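Local structure of TlmII (Streptoalloteichus hindustanus, 4HVM) at residues R193-S196 with R197-A201; R320-A323 with G324-A328. The protein takes part in tallysomycin biosynthesis as a condensation-domain protein and probably, like its family, acts on substrates carried on phosphopantetheine arms in nonribosomal peptide assembly. All blocks are in the same frame, centred on the assembly; numbering follows the deposited sequence.

Contact 1 (R193-S196 with R197-A201); sequences RWWS and RRLPA. With SO4 (sulfate ion), chain E.
Trp194 and Arg198 form a cation-pi stack one turn apart, near the C-terminal end of helix 185-198, in a partly buried contact with its arginines on the outer side. The guanidinium of Arg198 lies flat on one face of the indole, the planes only 8° apart, and its CZ stands 3.4 Å from the centroid of the five-membered ring. Closer to the backbone, CD of the same arginine covers the six-membered ring as a CH-pi contact. With CG anti to the backbone N (chi1 -168°), Trp194 swings its ring beside its own carbonyl, and an Arg198 chain extended from CG to NE can cover the ring and still reach that oxygen: NH2 gives an N-H to Trp194 O at 2.9 Å, on a lone pair in the carbonyl plane. This i to i+4 pairing of aromatic and arginine is built on the helical repeat, which the backbone bond from Leu199 N to Trp195 O (2.9 Å) also follows. A sulfate ion, probably from the crystallisation liquor, lies at the guanidinium edge and takes NH2 of Arg198 on O3 at 2.6 Å and NH1 on O4 at 2.8 Å. Arg193 and Arg197 stand near the same anion without a hydrogen bond to it, side by side with their guanidinium planes 69° apart; its negative charge probably offsets their proximity. Inward, Leu199 CD2 meets the edge of the buried Trp195 ring at CE3, 4.0 Å away, and both residues pack on Leu341 of helix 335-344.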
loop_
_atom_site.group_PDB
_atom_site.type_symbol
_atom_site.label_atom_id
_atom_site.label_comp_id
_atom_site.label_asym_id
_atom_site.label_seq_id
_atom_site.Cartn_x
_atom_site.Cartn_y
_atom_site.Cartn_z
ATOM N N ARG A 193 24.661 10.652 2.641
ATOM C CA ARG A 193 25.608 11.138 1.647
ATOM C C ARG A 193 25.222 10.675 0.246
ATOM O O ARG A 193 25.179 11.471 -0.691
ATOM C CB ARG A 193 27.018 10.646 1.968
ATOM C CG ARG A 193 27.980 11.729 2.415
ATOM C CD ARG A 193 29.417 11.260 2.248
ATOM N NE ARG A 193 29.737 10.986 0.850
ATOM C CZ ARG A 193 30.644 10.100 0.446
ATOM N NH1 ARG A 193 31.324 9.390 1.335
ATOM N NH2 ARG A 193 30.866 9.918 -0.848
ATOM N N TRP A 194 24.950 9.379 0.119
ATOM C CA TRP A 194 24.627 8.758 -1.161
ATOM C C TRP A 194 23.463 9.459 -1.855
ATOM O O TRP A 194 23.484 9.662 -3.069
ATOM C CB TRP A 194 24.296 7.278 -0.953
ATOM C CG TRP A 194 24.230 6.470 -2.221
ATOM C CD1 TRP A 194 25.258 5.800 -2.817
ATOM C CD2 TRP A 194 23.071 6.232 -3.036
ATOM N NE1 TRP A 194 24.816 5.165 -3.953
ATOM C CE2 TRP A 194 23.478 5.414 -4.110
ATOM C CE3 TRP A 194 21.733 6.634 -2.964
ATOM C CZ2 TRP A 194 22.597 4.991 -5.103
ATOM C CZ3 TRP A 194 20.858 6.210 -3.954
ATOM C CH2 TRP A 194 21.295 5.398 -5.008
ATOM N N TRP A 195 22.454 9.836 -1.076
ATOM C CA TRP A 195 21.281 10.504 -1.625
ATOM C C TRP A 195 21.510 11.997 -1.836
ATOM O O TRP A 195 20.918 12.596 -2.732
ATOM C CB TRP A 195 20.062 10.265 -0.733
ATOM C CG TRP A 195 19.443 8.920 -0.935
ATOM C CD1 TRP A 195 19.684 7.785 -0.215
ATOM C CD2 TRP A 195 18.484 8.563 -1.937
ATOM N NE1 TRP A 195 18.930 6.745 -0.704
ATOM C CE2 TRP A 195 18.185 7.198 -1.762
ATOM C CE3 TRP A 195 17.849 9.268 -2.964
ATOM C CZ2 TRP A 195 17.276 6.523 -2.578
ATOM C CZ3 TRP A 195 16.949 8.598 -3.771
ATOM C CH2 TRP A 195 16.670 7.241 -3.575
ATOM N N SER A 196 22.367 12.594 -1.013
ATOM C CA SER A 196 22.697 14.011 -1.157
ATOM C C SER A 196 23.394 14.285 -2.482
ATOM O O SER A 196 23.231 15.353 -3.069
ATOM C CB SER A 196 23.585 14.484 -0.005
ATOM O OG SER A 196 22.846 14.544 1.207
ATOM N N ARG A 197 24.166 13.309 -2.946
ATOM C CA ARG A 197 24.924 13.442 -4.184
ATOM C C ARG A 197 24.048 13.237 -5.420
ATOM O O ARG A 197 24.335 13.778 -6.489
ATOM C CB ARG A 197 26.098 12.457 -4.187
ATOM C CG ARG A 197 26.905 12.435 -5.476
ATOM C CD ARG A 197 27.978 11.350 -5.461
ATOM N NE ARG A 197 29.257 11.827 -4.941
ATOM C CZ ARG A 197 29.633 11.738 -3.669
ATOM N NH1 ARG A 197 28.824 11.189 -2.772
ATOM N NH2 ARG A 197 30.819 12.200 -3.294
ATOM N N ARG A 198 22.970 12.475 -5.267
ATOM C CA ARG A 198 22.151 12.080 -6.413
ATOM C C ARG A 198 20.866 12.886 -6.606
ATOM O O ARG A 198 20.420 13.081 -7.737
ATOM C CB ARG A 198 21.846 10.583 -6.351
ATOM C CG ARG A 198 23.028 9.731 -6.774
ATOM C CD ARG A 198 22.870 8.283 -6.365
ATOM N NE ARG A 198 24.054 7.500 -6.707
ATOM C CZ ARG A 198 25.184 7.506 -6.007
ATOM N NH1 ARG A 198 26.207 6.757 -6.396
ATOM N NH2 ARG A 198 25.294 8.258 -4.918
ATOM N N LEU A 199 20.277 13.350 -5.508
ATOM C CA LEU A 199 19.050 14.149 -5.567
ATOM C C LEU A 199 19.092 15.383 -6.489
ATOM O O LEU A 199 18.127 15.634 -7.213
ATOM C CB LEU A 199 18.580 14.541 -4.160
ATOM C CG LEU A 199 17.888 13.447 -3.345
ATOM C CD1 LEU A 199 17.500 13.956 -1.964
ATOM C CD2 LEU A 199 16.668 12.913 -4.084
ATOM N N PRO A 200 20.192 16.163 -6.464
ATOM C CA PRO A 200 20.212 17.320 -7.369
ATOM C C PRO A 200 20.258 16.936 -8.847
ATOM O O PRO A 200 19.856 17.734 -9.693
ATOM C CB PRO A 200 21.509 18.040 -6.984
ATOM C CG PRO A 200 21.785 17.611 -5.591
ATOM C CD PRO A 200 21.339 16.187 -5.537
ATOM N N ALA A 201 20.740 15.736 -9.150
ATOM C CA ALA A 201 20.915 15.315 -10.536
ATOM C C ALA A 201 19.645 14.722 -11.141
ATOM O O ALA A 201 19.599 14.427 -12.334
ATOM C CB ALA A 201 22.065 14.329 -10.644
HETATM S S SO4 E . 28.927 7.170 -4.224
HETATM O O1 SO4 E . 29.874 8.087 -4.851
HETATM O O2 SO4 E . 29.481 6.623 -2.986
HETATM O O3 SO4 E . 27.708 7.910 -3.909
HETATM O O4 SO4 E . 28.642 6.078 -5.154
#

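Contact 2 (R320-A323 with G324-A328); sequences RTQA and GFLDA
Gln322 and Leu326 run side by side in the same direction from successive turns of helix 314-330, and theirs is the side-chain pairing of this contact. The leucine brings a single methyl, CD1, against the aliphatic part of the glutamine, 3.7 Å from CG, while the same methyl lies 3.8 Å from NE2. Gln322 holds its CG anti to the backbone N (chi1 -178°) and continues extended, a course that lays its CG alongside the leucine branch. On the leucine side, CG also rests 3.3 Å from Gln322 O, the acceptor of the backbone bond from Leu326 N at 3.0 Å. The neighbouring backbone bond, from Phe325 N to Thr321 O, has the same length and an N-H...O angle of 155°. At Gly324 N the bond to Arg320 O is longer, 3.3 Å, and the bond from Asp327 N to Ala323 O is weak.

Thr321 and Phe325 face the interior from the other flank. The phenyl ring meets Phe302 of strand 297-305 edge-to-face, and Thr321 packs on that strand and on Ala246 and Ala247 of helix 241-255; its OG1 is hydrogen-bonded to Leu317 O. Such a division, with Gln322 and Leu326 on the outer flank and Thr321 and Phe325 inward, is that of an amphipathic alpha-helix lying against a mixed beta-sheet, as in the condensation-domain fold.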
loop_
_atom_site.group_PDB
_atom_site.type_symbol
_atom_site.label_atom_id
_atom_site.label_comp_id
_atom_site.label_asym_id
_atom_site.label_seq_id
_atom_site.Cartn_x
_atom_site.Cartn_y
_atom_site.Cartn_z
ATOM N N ARG A 320 17.401 -3.257 -16.603
ATOM C CA ARG A 320 17.664 -1.878 -16.222
ATOM C C ARG A 320 16.793 -1.432 -15.046
ATOM O O ARG A 320 17.206 -0.597 -14.241
ATOM C CB ARG A 320 17.482 -0.962 -17.433
ATOM C CG ARG A 320 18.259 -1.443 -18.651
ATOM C CD ARG A 320 18.291 -0.422 -19.763
ATOM N NE ARG A 320 19.186 -0.824 -20.844
ATOM C CZ ARG A 320 19.751 0.016 -21.704
ATOM N NH1 ARG A 320 20.550 -0.450 -22.653
ATOM N NH2 ARG A 320 19.527 1.319 -21.615
ATOM N N THR A 321 15.594 -1.999 -14.945
ATOM C CA THR A 321 14.698 -1.708 -13.831
ATOM C C THR A 321 15.235 -2.314 -12.542
ATOM O O THR A 321 15.233 -1.676 -11.488
ATOM C CB THR A 321 13.297 -2.285 -14.086
ATOM O OG1 THR A 321 12.764 -1.728 -15.293
ATOM C CG2 THR A 321 12.365 -1.971 -12.927
ATOM N N GLN A 322 15.698 -3.556 -12.639
ATOM C CA GLN A 322 16.222 -4.278 -11.485
ATOM C C GLN A 322 17.518 -3.655 -10.975
ATOM O O GLN A 322 17.788 -3.654 -9.775
ATOM C CB GLN A 322 16.445 -5.750 -11.840
ATOM C CG GLN A 322 16.938 -6.620 -10.691
ATOM C CD GLN A 322 17.031 -8.081 -11.085
ATOM O OE1 GLN A 322 16.264 -8.552 -11.924
ATOM N NE2 GLN A 322 17.978 -8.801 -10.496
ATOM N N ALA A 323 18.318 -3.122 -11.895
ATOM C CA ALA A 323 19.584 -2.492 -11.537
ATOM C C ALA A 323 19.359 -1.198 -10.763
ATOM O O ALA A 323 20.113 -0.870 -9.847
ATOM C CB ALA A 323 20.416 -2.228 -12.777
ATOM N N GLY A 324 18.321 -0.460 -11.140
ATOM C CA GLY A 324 17.994 0.778 -10.464
ATOM C C GLY A 324 17.358 0.530 -9.113
ATOM O O GLY A 324 17.648 1.230 -8.142
ATOM N N PHE A 325 16.489 -0.474 -9.051
ATOM C CA PHE A 325 15.768 -0.797 -7.825
ATOM C C PHE A 325 16.699 -1.321 -6.739
ATOM O O PHE A 325 16.684 -0.827 -5.613
ATOM C CB PHE A 325 14.668 -1.817 -8.111
ATOM C CG PHE A 325 13.907 -2.253 -6.889
ATOM C CD1 PHE A 325 12.953 -1.426 -6.314
ATOM C CD2 PHE A 325 14.136 -3.496 -6.324
ATOM C CE1 PHE A 325 12.248 -1.832 -5.192
ATOM C CE2 PHE A 325 13.435 -3.907 -5.206
ATOM C CZ PHE A 325 12.491 -3.076 -4.639
ATOM N N LEU A 326 17.502 -2.323 -7.079
ATOM C CA LEU A 326 18.433 -2.910 -6.122
ATOM C C LEU A 326 19.472 -1.898 -5.649
ATOM O O LEU A 326 19.929 -1.951 -4.510
ATOM C CB LEU A 326 19.119 -4.136 -6.724
ATOM C CG LEU A 326 18.216 -5.339 -6.981
ATOM C CD1 LEU A 326 18.984 -6.443 -7.672
ATOM C CD2 LEU A 326 17.636 -5.835 -5.675
ATOM N N ASP A 327 19.841 -0.978 -6.532
ATOM C CA ASP A 327 20.780 0.079 -6.181
ATOM C C ASP A 327 20.191 0.974 -5.090
ATOM O O ASP A 327 20.886 1.378 -4.156
ATOM C CB ASP A 327 21.133 0.904 -7.420
ATOM C CG ASP A 327 22.395 1.730 -7.237
ATOM O OD1 ASP A 327 23.236 1.376 -6.383
ATOM O OD2 ASP A 327 22.547 2.734 -7.962
ATOM N N ALA A 328 18.900 1.269 -5.215
ATOM C CA ALA A 328 18.192 2.084 -4.237
ATOM C C ALA A 328 17.975 1.315 -2.940
ATOM O O ALA A 328 18.028 1.889 -1.854
ATOM C CB ALA A 328 16.859 2.551 -4.802
#

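Overall arrangement
Contact 1 closes before contact 2 opens along the chain, yet the two lie on the same side of its centre, with their own centres about 16 Å apart. They touch where helix 314-330, through Asp327, meets the indole of helix 185-198, with Asp327 OD2 3.6 Å from CZ2 of Trp194. His331, just beyond the end of helix 314-330, touches both contacts: its ring stacks with Trp194, its O accepts from Trp195 NE1, and its ND1 is hydrogen-bonded to Asp327 O. Contact 2 is thus tied at one end to the Trp194-Arg198 stack of contact 1, beside which the sulfate ion lies, and through Phe325 and Thr321 to the six-stranded sheet.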